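Local coordinates for protein TCR beta chain (Gallus gallus, PDB 6LIR) that pairs with the TCR alpha chain to form the chicken alpha-beta T cell receptor, which probably recognises peptide antigens presented by MHC molecules, at residues S19-D24 and Q68-L73; R106-G111 and F146-L151; V160-G165 and S183-S188. One frame throughout, in Å; residues are numbered along the deposited sequence.

Interaction 1 of 3, residues S19-D24 and Q68-L73; sequences SCRQND and QEVFHL
Ser19 and His72 meet on one face of the antiparallel pair made by strands 16-21 and 70-75. Ser19 OG comes to the edge of the imidazole, near its plane, and hydrogen-bonds His72 ND1 at 2.6 Å. Val70 CG1 lies over one face of the same ring, toward its rim. The other ring nitrogen, His72 NE2, has a weak hydrogen bond to Ser66 OG. Arg21 and Val70 lie side by side and point the same way, with Val70 CG2 4.0 Å from Arg21 CG. Cys20 and Phe71 send their side chains to the other face, where Cys20 SG is in the disulfide to Cys88 and Phe71 meets Trp31. Their backbones pair through Phe71 N to Cys20 O (2.9 Å) and Cys20 N to Phe71 O (3.0 Å).

Past the strand end, Gln22 N donates to Glu69 O at 2.9 Å. Gln22 CG sits between its own N and carbonyl carbon (chi1 51°), which brings the amide to the other segment. There Gln22 NE2 makes a weak bond to Gln68 O; its stronger partner is His26 O. A leucine here would probably leave His26 O without this donor and take the weak bond from Gln68 O, which still has Arg65. The strand pair thus turns its apolar side, with the disulfide and Phe71, to the core.

Interaction 2 of 3, residues R106-G111 and F146-L151; sequences RLTVLG and FFPDHL
Arg106 and Asp149 supply the charged part of this contact. Arg106 NH2 forms a salt bridge with Asp149 OD2 at 3.0 Å. The carboxylate oxygen lies at the edge of the guanidinium, near its plane, but the two flat groups are almost perpendicular (88°). The N-H is poorly aimed (120° at the hydrogen), so the hydrogen bond within this salt bridge is weak. Asp149 CG stands between its own backbone N and carbonyl carbon (chi1 66°), which swings the carboxylate toward the arginine.

The second kind of contact is aliphatic chain on ring. The CB and CG of Arg106 lie against His150, with CG over one face of the imidazole in a CH-pi arrangement. The modelled carbons are too close there, so the exact spacing is doubtful. The guanidinium plane is turned steeply from the ring, and His150 CD2 sits at the guanidinium edge. His150 ND1 is buried here and has no polar partner in the model.

Apolar contacts make up the rest. Thr108 CG2 touches Pro148 CB at 4.0 Å, the two side chains sliding past each other in opposite directions. Leu110 CD1 reaches Phe147 CE2 at 3.5 Å and also approaches Pro148 CG. Pro148 follows a cis peptide bond, and its CB packs over the centre of the Phe147 ring.

No backbone hydrogen bond joins the two segments, so side chains alone link them. Strand 100-110 belongs to the V-set domain and pairs there with strand 7-11, whose Ile7 also touches His150. The loop 147-151 joins strands 136-146 and 152-157 of the C1-set domain. Ile117, in the loop between strands 100-110 and 120-124, packs on Phe147, and Tyr179 of strand 178-188 touches Asp149.

Interaction 3 of 3, residues V160-G165 and S183-S188; sequences VKRTEG and SRLRIS
Arg162 runs from the edge of one sheet toward Leu185 and Ile187 on strand 178-188. Its CB points toward that strand. The side chain also touches Val157 of strand 152-157. The chain then bends (chi2 76°) and brings the guanidinium round beside its own turn. Arg162 NE donates to Glu164 O at 3.0 Å, on a lone pair in the carbonyl plane and with the acceptor near the guanidinium plane. This bond helps set the turn of the group, together with a water and Glu191. Leu185 CD1 lies over one guanidinium face, 4.2 Å from Arg162 NE. Arg162 NH1 touches Ile187 CG2 at 3.5 Å. It also donates to the water at 3.0 Å, in the guanidinium plane, and that water donates to Arg186 O. At the other tip, Arg162 NH2 forms a salt bridge with Glu191.

Beside this arm the backbones join directly. Arg186 N donates to Gly165 O at 2.9 Å in a nearly straight bond (168°). Gly165 has a positive phi (81°), and a CB there would run into Arg186 O. Leu185 CD1 rests against Glu164 O at 3.5 Å. The end of Arg186 leads away, to salt bridges with Glu130 and with Asp135 of the TCR alpha chain.

Residues 163-165 carry the chain from strand 160-162, in one sheet, to strand 166-175, in the other. Such a crossing at the rim of two packed sheets is characteristic of the immunoglobulin beta sandwich, here of the C1-set type.

In the fold
The three contacts follow one another along the chain; none nests in or crosses another. Interaction 1 closes a loop of 43 residues within the V-set domain, joining strand 16-21 to strand 70-75 in one sheet of the sandwich. Interaction 2 opens on the last strand of that domain and closes 34 residues later on a loop of the C1-set domain, so it ties the two domains together. Interaction 3 closes the shortest loop, 17 residues, and links the two sheets of the C1-set domain near the alpha chain. Interactions 1 and 3 lie on opposite sides of the chain's centre, their centres about 33 Å apart.

Interaction 1 of 3, residues S19-D24 and Q68-L73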
loop_
_atom_site.group_PDB
_atom_site.type_symbol
_atom_site.label_atom_id
_atom_site.label_comp_id
_atom_site.label_asym_id
_atom_site.label_seq_id
_atom_site.Cartn_x
_atom_site.Cartn_y
_atom_site.Cartn_z
ATOM N N SER B 19 12.379 17.374 1.799
ATOM C CA SER B 19 12.706 18.064 0.566
ATOM C C SER B 19 12.253 17.229 -0.617
ATOM O O SER B 19 12.602 16.053 -0.721
ATOM C CB SER B 19 14.206 18.370 0.492
ATOM O OG SER B 19 14.639 19.065 1.652
ATOM N N CYS B 20 11.477 17.842 -1.497
ATOM C CA CYS B 20 10.992 17.189 -2.701
ATOM C C CYS B 20 11.753 17.691 -3.917
ATOM O O CYS B 20 12.013 18.892 -4.050
ATOM C CB CYS B 20 9.498 17.435 -2.892
ATOM S SG CYS B 20 8.840 16.813 -4.445
ATOM N N ARG B 21 12.114 16.766 -4.797
ATOM C CA ARG B 21 12.953 17.079 -5.941
ATOM C C ARG B 21 12.307 16.508 -7.187
ATOM O O ARG B 21 11.940 15.329 -7.217
ATOM C CB ARG B 21 14.372 16.524 -5.778
ATOM C CG ARG B 21 15.097 17.063 -4.567
ATOM C CD ARG B 21 16.235 16.152 -4.129
ATOM N NE ARG B 21 16.664 16.468 -2.771
ATOM C CZ ARG B 21 17.491 17.457 -2.460
ATOM N NH1 ARG B 21 17.999 18.229 -3.413
ATOM N NH2 ARG B 21 17.816 17.672 -1.194
ATOM N N GLN B 22 12.201 17.341 -8.217
ATOM C CA GLN B 22 11.492 16.998 -9.438
ATOM C C GLN B 22 12.362 17.361 -10.627
ATOM O O GLN B 22 13.067 18.374 -10.607
ATOM C CB GLN B 22 10.146 17.737 -9.521
ATOM C CG GLN B 22 10.268 19.234 -9.288
ATOM C CD GLN B 22 9.902 20.063 -10.496
ATOM O OE1 GLN B 22 9.551 19.535 -11.553
ATOM N NE2 GLN B 22 9.976 21.379 -10.343
ATOM N N ASN B 23 12.316 16.525 -11.660
ATOM C CA ASN B 23 13.124 16.742 -12.851
ATOM C C ASN B 23 12.280 17.018 -14.090
ATOM O O ASN B 23 12.671 16.652 -15.199
ATOM N N ASP B 24 11.129 17.671 -13.934
ATOM C CA ASP B 24 10.275 17.965 -15.077
ATOM C C ASP B 24 10.177 19.453 -15.381
ATOM O O ASP B 24 9.350 19.848 -16.210
ATOM C CB ASP B 24 8.873 17.389 -14.856
ATOM C CG ASP B 24 8.887 15.890 -14.648
ATOM O OD1 ASP B 24 9.218 15.163 -15.608
ATOM O OD2 ASP B 24 8.570 15.437 -13.527
ATOM N N GLN B 68 13.901 25.830 -8.872
ATOM C CA GLN B 68 12.881 25.212 -9.713
ATOM C C GLN B 68 12.710 23.727 -9.406
ATOM O O GLN B 68 11.598 23.195 -9.519
ATOM C CB GLN B 68 13.239 25.420 -11.187
ATOM C CG GLN B 68 12.267 24.806 -12.184
ATOM C CD GLN B 68 11.000 25.628 -12.373
ATOM O OE1 GLN B 68 10.581 26.367 -11.480
ATOM N NE2 GLN B 68 10.384 25.501 -13.543
ATOM N N GLU B 69 13.781 23.053 -8.990
ATOM C CA GLU B 69 13.755 21.604 -8.825
ATOM C C GLU B 69 13.356 21.150 -7.427
ATOM O O GLU B 69 12.948 19.995 -7.264
ATOM C CB GLU B 69 15.131 21.004 -9.158
ATOM C CG GLU B 69 15.588 21.220 -10.592
ATOM C CD GLU B 69 16.261 22.564 -10.792
ATOM O OE1 GLU B 69 16.551 22.921 -11.954
ATOM O OE2 GLU B 69 16.493 23.266 -9.785
ATOM N N VAL B 70 13.445 22.019 -6.422
ATOM C CA VAL B 70 13.444 21.598 -5.027
ATOM C C VAL B 70 12.435 22.426 -4.247
ATOM O O VAL B 70 12.452 23.661 -4.312
ATOM C CB VAL B 70 14.844 21.734 -4.392
ATOM C CG1 VAL B 70 14.817 21.268 -2.945
ATOM C CG2 VAL B 70 15.871 20.952 -5.190
ATOM N N PHE B 71 11.588 21.745 -3.475
ATOM C CA PHE B 71 10.597 22.389 -2.620
ATOM C C PHE B 71 10.713 21.769 -1.234
ATOM O O PHE B 71 10.428 20.579 -1.057
ATOM C CB PHE B 71 9.189 22.210 -3.188
ATOM C CG PHE B 71 8.142 23.047 -2.512
ATOM C CD1 PHE B 71 8.469 24.260 -1.931
ATOM C CD2 PHE B 71 6.824 22.619 -2.466
ATOM C CE1 PHE B 71 7.500 25.035 -1.314
ATOM C CE2 PHE B 71 5.851 23.385 -1.849
ATOM C CZ PHE B 71 6.188 24.595 -1.272
ATOM N N HIS B 72 11.121 22.576 -0.256
ATOM C CA HIS B 72 11.340 22.099 1.102
ATOM C C HIS B 72 10.093 22.287 1.950
ATOM O O HIS B 72 9.441 23.332 1.895
ATOM C CB HIS B 72 12.503 22.848 1.759
ATOM C CG HIS B 72 13.804 22.708 1.038
ATOM N ND1 HIS B 72 14.612 21.599 1.172
ATOM C CD2 HIS B 72 14.446 23.541 0.187
ATOM C CE1 HIS B 72 15.692 21.752 0.426
ATOM N NE2 HIS B 72 15.617 22.922 -0.181
ATOM N N LEU B 73 9.791 21.280 2.766
ATOM C CA LEU B 73 8.759 21.365 3.792
ATOM C C LEU B 73 9.432 21.241 5.150
ATOM O O LEU B 73 10.063 20.218 5.438
ATOM C CB LEU B 73 7.695 20.279 3.611
ATOM C CG LEU B 73 6.554 20.313 4.634
ATOM C CD1 LEU B 73 5.651 21.527 4.419
ATOM C CD2 LEU B 73 5.741 19.021 4.599
#

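Interaction 2 of 3, residues R106-G111 and F146-L151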
loop_
_atom_site.group_PDB
_atom_site.type_symbol
_atom_site.label_atom_id
_atom_site.label_comp_id
_atom_site.label_asym_id
_atom_site.label_seq_id
_atom_site.Cartn_x
_atom_site.Cartn_y
_atom_site.Cartn_z
ATOM N N ARG B 106 6.600 8.525 4.788
ATOM C CA ARG B 106 5.916 8.167 6.018
ATOM C C ARG B 106 6.708 8.740 7.181
ATOM O O ARG B 106 7.854 8.343 7.421
ATOM C CB ARG B 106 5.753 6.662 6.185
ATOM C CG ARG B 106 5.236 6.311 7.574
ATOM C CD ARG B 106 3.717 6.346 7.637
ATOM N NE ARG B 106 3.185 5.487 8.694
ATOM C CZ ARG B 106 2.651 5.937 9.825
ATOM N NH1 ARG B 106 2.576 7.245 10.056
ATOM N NH2 ARG B 106 2.190 5.081 10.730
ATOM N N LEU B 107 6.094 9.675 7.891
ATOM C CA LEU B 107 6.720 10.370 8.999
ATOM C C LEU B 107 6.009 9.963 10.278
ATOM O O LEU B 107 4.775 9.987 10.344
ATOM C CB LEU B 107 6.639 11.885 8.793
ATOM C CG LEU B 107 7.490 12.810 9.662
ATOM C CD1 LEU B 107 8.014 13.966 8.829
ATOM C CD2 LEU B 107 6.682 13.331 10.832
ATOM N N THR B 108 6.786 9.582 11.282
ATOM C CA THR B 108 6.260 9.236 12.593
ATOM C C THR B 108 6.970 10.097 13.626
ATOM O O THR B 108 8.204 10.161 13.641
ATOM C CB THR B 108 6.462 7.748 12.908
ATOM O OG1 THR B 108 6.114 6.958 11.764
ATOM C CG2 THR B 108 5.593 7.324 14.083
ATOM N N VAL B 109 6.200 10.758 14.480
ATOM C CA VAL B 109 6.754 11.570 15.554
ATOM C C VAL B 109 6.620 10.783 16.845
ATOM O O VAL B 109 5.507 10.439 17.264
ATOM C CB VAL B 109 6.050 12.929 15.659
ATOM C CG1 VAL B 109 6.543 13.680 16.889
ATOM C CG2 VAL B 109 6.290 13.745 14.404
ATOM N N LEU B 110 7.751 10.483 17.466
ATOM C CA LEU B 110 7.803 9.670 18.668
ATOM C C LEU B 110 7.932 10.516 19.932
ATOM O O LEU B 110 8.310 11.688 19.906
ATOM C CB LEU B 110 8.948 8.660 18.581
ATOM C CG LEU B 110 8.608 7.423 17.745
ATOM C CD1 LEU B 110 9.447 6.235 18.177
ATOM C CD2 LEU B 110 7.116 7.091 17.825
ATOM N N GLY B 111 7.597 9.884 21.047
ATOM C CA GLY B 111 7.887 10.451 22.347
ATOM C C GLY B 111 9.376 10.426 22.639
ATOM O O GLY B 111 10.097 9.518 22.226
ATOM N N PHE B 146 9.528 -4.793 15.850
ATOM C CA PHE B 146 9.952 -3.443 15.508
ATOM C C PHE B 146 8.972 -2.392 16.021
ATOM O O PHE B 146 7.796 -2.663 16.276
ATOM C CB PHE B 146 10.137 -3.295 13.992
ATOM C CG PHE B 146 8.899 -3.586 13.185
ATOM C CD1 PHE B 146 7.968 -2.591 12.932
ATOM C CD2 PHE B 146 8.682 -4.846 12.654
ATOM C CE1 PHE B 146 6.841 -2.851 12.180
ATOM C CE2 PHE B 146 7.557 -5.113 11.900
ATOM C CZ PHE B 146 6.633 -4.114 11.664
ATOM N N PHE B 147 9.497 -1.174 16.183
ATOM C CA PHE B 147 8.776 0.013 16.621
ATOM C C PHE B 147 9.445 1.218 15.969
ATOM O O PHE B 147 10.682 1.325 16.028
ATOM C CB PHE B 147 8.768 0.172 18.141
ATOM C CG PHE B 147 7.851 1.256 18.625
ATOM C CD1 PHE B 147 6.499 1.011 18.796
ATOM C CD2 PHE B 147 8.337 2.523 18.891
ATOM C CE1 PHE B 147 5.651 2.009 19.231
ATOM C CE2 PHE B 147 7.494 3.526 19.327
ATOM C CZ PHE B 147 6.150 3.269 19.498
ATOM N N PRO B 148 8.683 2.136 15.347
ATOM C CA PRO B 148 7.219 2.201 15.326
ATOM C C PRO B 148 6.563 1.345 14.243
ATOM O O PRO B 148 7.226 0.523 13.612
ATOM C CB PRO B 148 6.937 3.687 15.078
ATOM C CG PRO B 148 8.212 4.268 14.533
ATOM C CD PRO B 148 9.287 3.225 14.563
ATOM N N ASP B 149 5.257 1.554 14.049
ATOM C CA ASP B 149 4.451 0.646 13.240
ATOM C C ASP B 149 4.835 0.620 11.766
ATOM O O ASP B 149 4.492 -0.347 11.076
ATOM C CB ASP B 149 2.975 1.026 13.357
ATOM C CG ASP B 149 2.677 2.379 12.748
ATOM O OD1 ASP B 149 3.554 3.265 12.812
ATOM O OD2 ASP B 149 1.565 2.559 12.204
ATOM N N HIS B 150 5.530 1.633 11.259
ATOM C CA HIS B 150 5.795 1.702 9.828
ATOM C C HIS B 150 7.112 1.038 9.460
ATOM O O HIS B 150 8.153 1.313 10.065
ATOM C CB HIS B 150 5.786 3.129 9.295
ATOM C CG HIS B 150 5.622 3.185 7.808
ATOM N ND1 HIS B 150 6.688 3.328 6.946
ATOM C CD2 HIS B 150 4.520 3.080 7.028
ATOM C CE1 HIS B 150 6.248 3.328 5.700
ATOM N NE2 HIS B 150 4.935 3.183 5.723
ATOM N N LEU B 151 7.056 0.190 8.439
ATOM C CA LEU B 151 8.204 -0.541 7.934
ATOM C C LEU B 151 7.843 -1.042 6.545
ATOM O O LEU B 151 6.679 -1.338 6.269
ATOM C CB LEU B 151 8.562 -1.697 8.873
ATOM C CG LEU B 151 9.647 -2.703 8.506
ATOM C CD1 LEU B 151 10.332 -3.131 9.780
ATOM C CD2 LEU B 151 9.055 -3.910 7.790
#

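Interaction 3 of 3, residues V160-G165 and S183-S188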
loop_
_atom_site.group_PDB
_atom_site.type_symbol
_atom_site.label_atom_id
_atom_site.label_comp_id
_atom_site.label_asym_id
_atom_site.label_seq_id
_atom_site.Cartn_x
_atom_site.Cartn_y
_atom_site.Cartn_z
ATOM N N VAL B 160 16.947 -9.010 -8.526
ATOM C CA VAL B 160 15.955 -8.214 -9.240
ATOM C C VAL B 160 14.724 -8.025 -8.363
ATOM O O VAL B 160 14.263 -8.971 -7.714
ATOM C CB VAL B 160 15.579 -8.885 -10.577
ATOM C CG1 VAL B 160 14.578 -8.040 -11.351
ATOM C CG2 VAL B 160 16.828 -9.149 -11.409
ATOM N N LYS B 161 14.173 -6.809 -8.376
ATOM C CA LYS B 161 12.909 -6.531 -7.697
ATOM C C LYS B 161 11.820 -7.453 -8.221
ATOM O O LYS B 161 11.625 -7.572 -9.433
ATOM C CB LYS B 161 12.492 -5.073 -7.904
ATOM C CG LYS B 161 13.611 -4.062 -7.743
ATOM C CD LYS B 161 13.336 -3.061 -6.638
ATOM C CE LYS B 161 14.469 -2.043 -6.551
ATOM N NZ LYS B 161 14.039 -0.674 -6.952
ATOM N N ARG B 162 11.111 -8.109 -7.310
ATOM C CA ARG B 162 10.071 -9.056 -7.681
ATOM C C ARG B 162 8.738 -8.575 -7.134
ATOM O O ARG B 162 8.631 -8.236 -5.951
ATOM C CB ARG B 162 10.396 -10.448 -7.135
ATOM C CG ARG B 162 9.281 -11.470 -7.282
ATOM C CD ARG B 162 9.184 -11.964 -8.711
ATOM N NE ARG B 162 8.436 -13.213 -8.803
ATOM C CZ ARG B 162 8.990 -14.406 -8.993
ATOM N NH1 ARG B 162 8.229 -15.488 -9.063
ATOM N NH2 ARG B 162 10.305 -14.519 -9.116
ATOM N N THR B 163 7.721 -8.581 -7.986
ATOM C CA THR B 163 6.370 -8.234 -7.585
ATOM C C THR B 163 5.352 -9.323 -7.873
ATOM O O THR B 163 4.372 -9.454 -7.134
ATOM C CB THR B 163 5.910 -6.968 -8.329
ATOM O OG1 THR B 163 6.256 -7.077 -9.717
ATOM C CG2 THR B 163 6.561 -5.728 -7.753
ATOM N N GLU B 164 5.554 -10.092 -8.938
ATOM C CA GLU B 164 4.658 -11.182 -9.294
ATOM C C GLU B 164 4.633 -12.234 -8.187
ATOM O O GLU B 164 5.675 -12.778 -7.803
ATOM C CB GLU B 164 5.072 -11.786 -10.636
ATOM C CG GLU B 164 3.889 -12.062 -11.580
ATOM C CD GLU B 164 3.362 -10.798 -12.230
ATOM O OE1 GLU B 164 4.063 -10.171 -13.055
ATOM O OE2 GLU B 164 2.240 -10.391 -11.869
ATOM N N GLY B 165 3.432 -12.534 -7.701
ATOM C CA GLY B 165 3.235 -13.513 -6.665
ATOM C C GLY B 165 3.495 -13.023 -5.264
ATOM O O GLY B 165 3.442 -13.827 -4.326
ATOM N N SER B 183 4.964 -10.804 4.656
ATOM C CA SER B 183 4.923 -10.788 3.202
ATOM C C SER B 183 5.083 -12.207 2.694
ATOM O O SER B 183 5.941 -12.953 3.175
ATOM C CB SER B 183 6.025 -9.901 2.613
ATOM O OG SER B 183 5.875 -9.807 1.208
ATOM N N ARG B 184 4.244 -12.577 1.735
ATOM C CA ARG B 184 4.263 -13.900 1.134
ATOM C C ARG B 184 4.636 -13.773 -0.332
ATOM O O ARG B 184 4.090 -12.921 -1.042
ATOM C CB ARG B 184 2.910 -14.597 1.301
ATOM C CG ARG B 184 2.628 -15.006 2.738
ATOM C CD ARG B 184 1.256 -14.541 3.216
ATOM N NE ARG B 184 1.096 -13.097 3.113
ATOM C CZ ARG B 184 0.515 -12.335 4.035
ATOM N NH1 ARG B 184 0.039 -12.869 5.152
ATOM N NH2 ARG B 184 0.418 -11.032 3.839
ATOM N N LEU B 185 5.590 -14.587 -0.770
ATOM C CA LEU B 185 5.904 -14.759 -2.184
ATOM C C LEU B 185 5.573 -16.198 -2.557
ATOM O O LEU B 185 6.223 -17.133 -2.077
ATOM C CB LEU B 185 7.371 -14.438 -2.469
ATOM C CG LEU B 185 7.933 -14.919 -3.812
ATOM C CD1 LEU B 185 7.158 -14.323 -4.984
ATOM C CD2 LEU B 185 9.424 -14.602 -3.930
ATOM N N ARG B 186 4.562 -16.375 -3.401
ATOM C CA ARG B 186 4.164 -17.697 -3.872
ATOM C C ARG B 186 4.711 -17.919 -5.275
ATOM O O ARG B 186 4.486 -17.098 -6.170
ATOM C CB ARG B 186 2.642 -17.864 -3.859
ATOM C CG ARG B 186 2.205 -19.332 -3.919
ATOM C CD ARG B 186 0.719 -19.529 -3.644
ATOM N NE ARG B 186 0.441 -20.898 -3.199
ATOM C CZ ARG B 186 -0.764 -21.463 -3.201
ATOM N NH1 ARG B 186 -1.818 -20.784 -3.630
ATOM N NH2 ARG B 186 -0.915 -22.712 -2.775
ATOM N N ILE B 187 5.454 -19.013 -5.458
ATOM C CA ILE B 187 6.086 -19.317 -6.734
ATOM C C ILE B 187 5.744 -20.743 -7.147
ATOM O O ILE B 187 5.347 -21.575 -6.328
ATOM C CB ILE B 187 7.614 -19.142 -6.661
ATOM C CG1 ILE B 187 8.184 -20.081 -5.598
ATOM C CG2 ILE B 187 7.975 -17.693 -6.352
ATOM C CD1 ILE B 187 9.666 -19.943 -5.389
ATOM N N SER B 188 5.908 -21.016 -8.442
ATOM C CA SER B 188 5.741 -22.367 -8.959
ATOM C C SER B 188 6.784 -23.307 -8.360
ATOM O O SER B 188 7.869 -22.887 -7.951
ATOM C CB SER B 188 5.845 -22.367 -10.483
ATOM O OG SER B 188 7.180 -22.122 -10.888
HETATM O O HOH W 1 5.402 -16.442 -8.628
#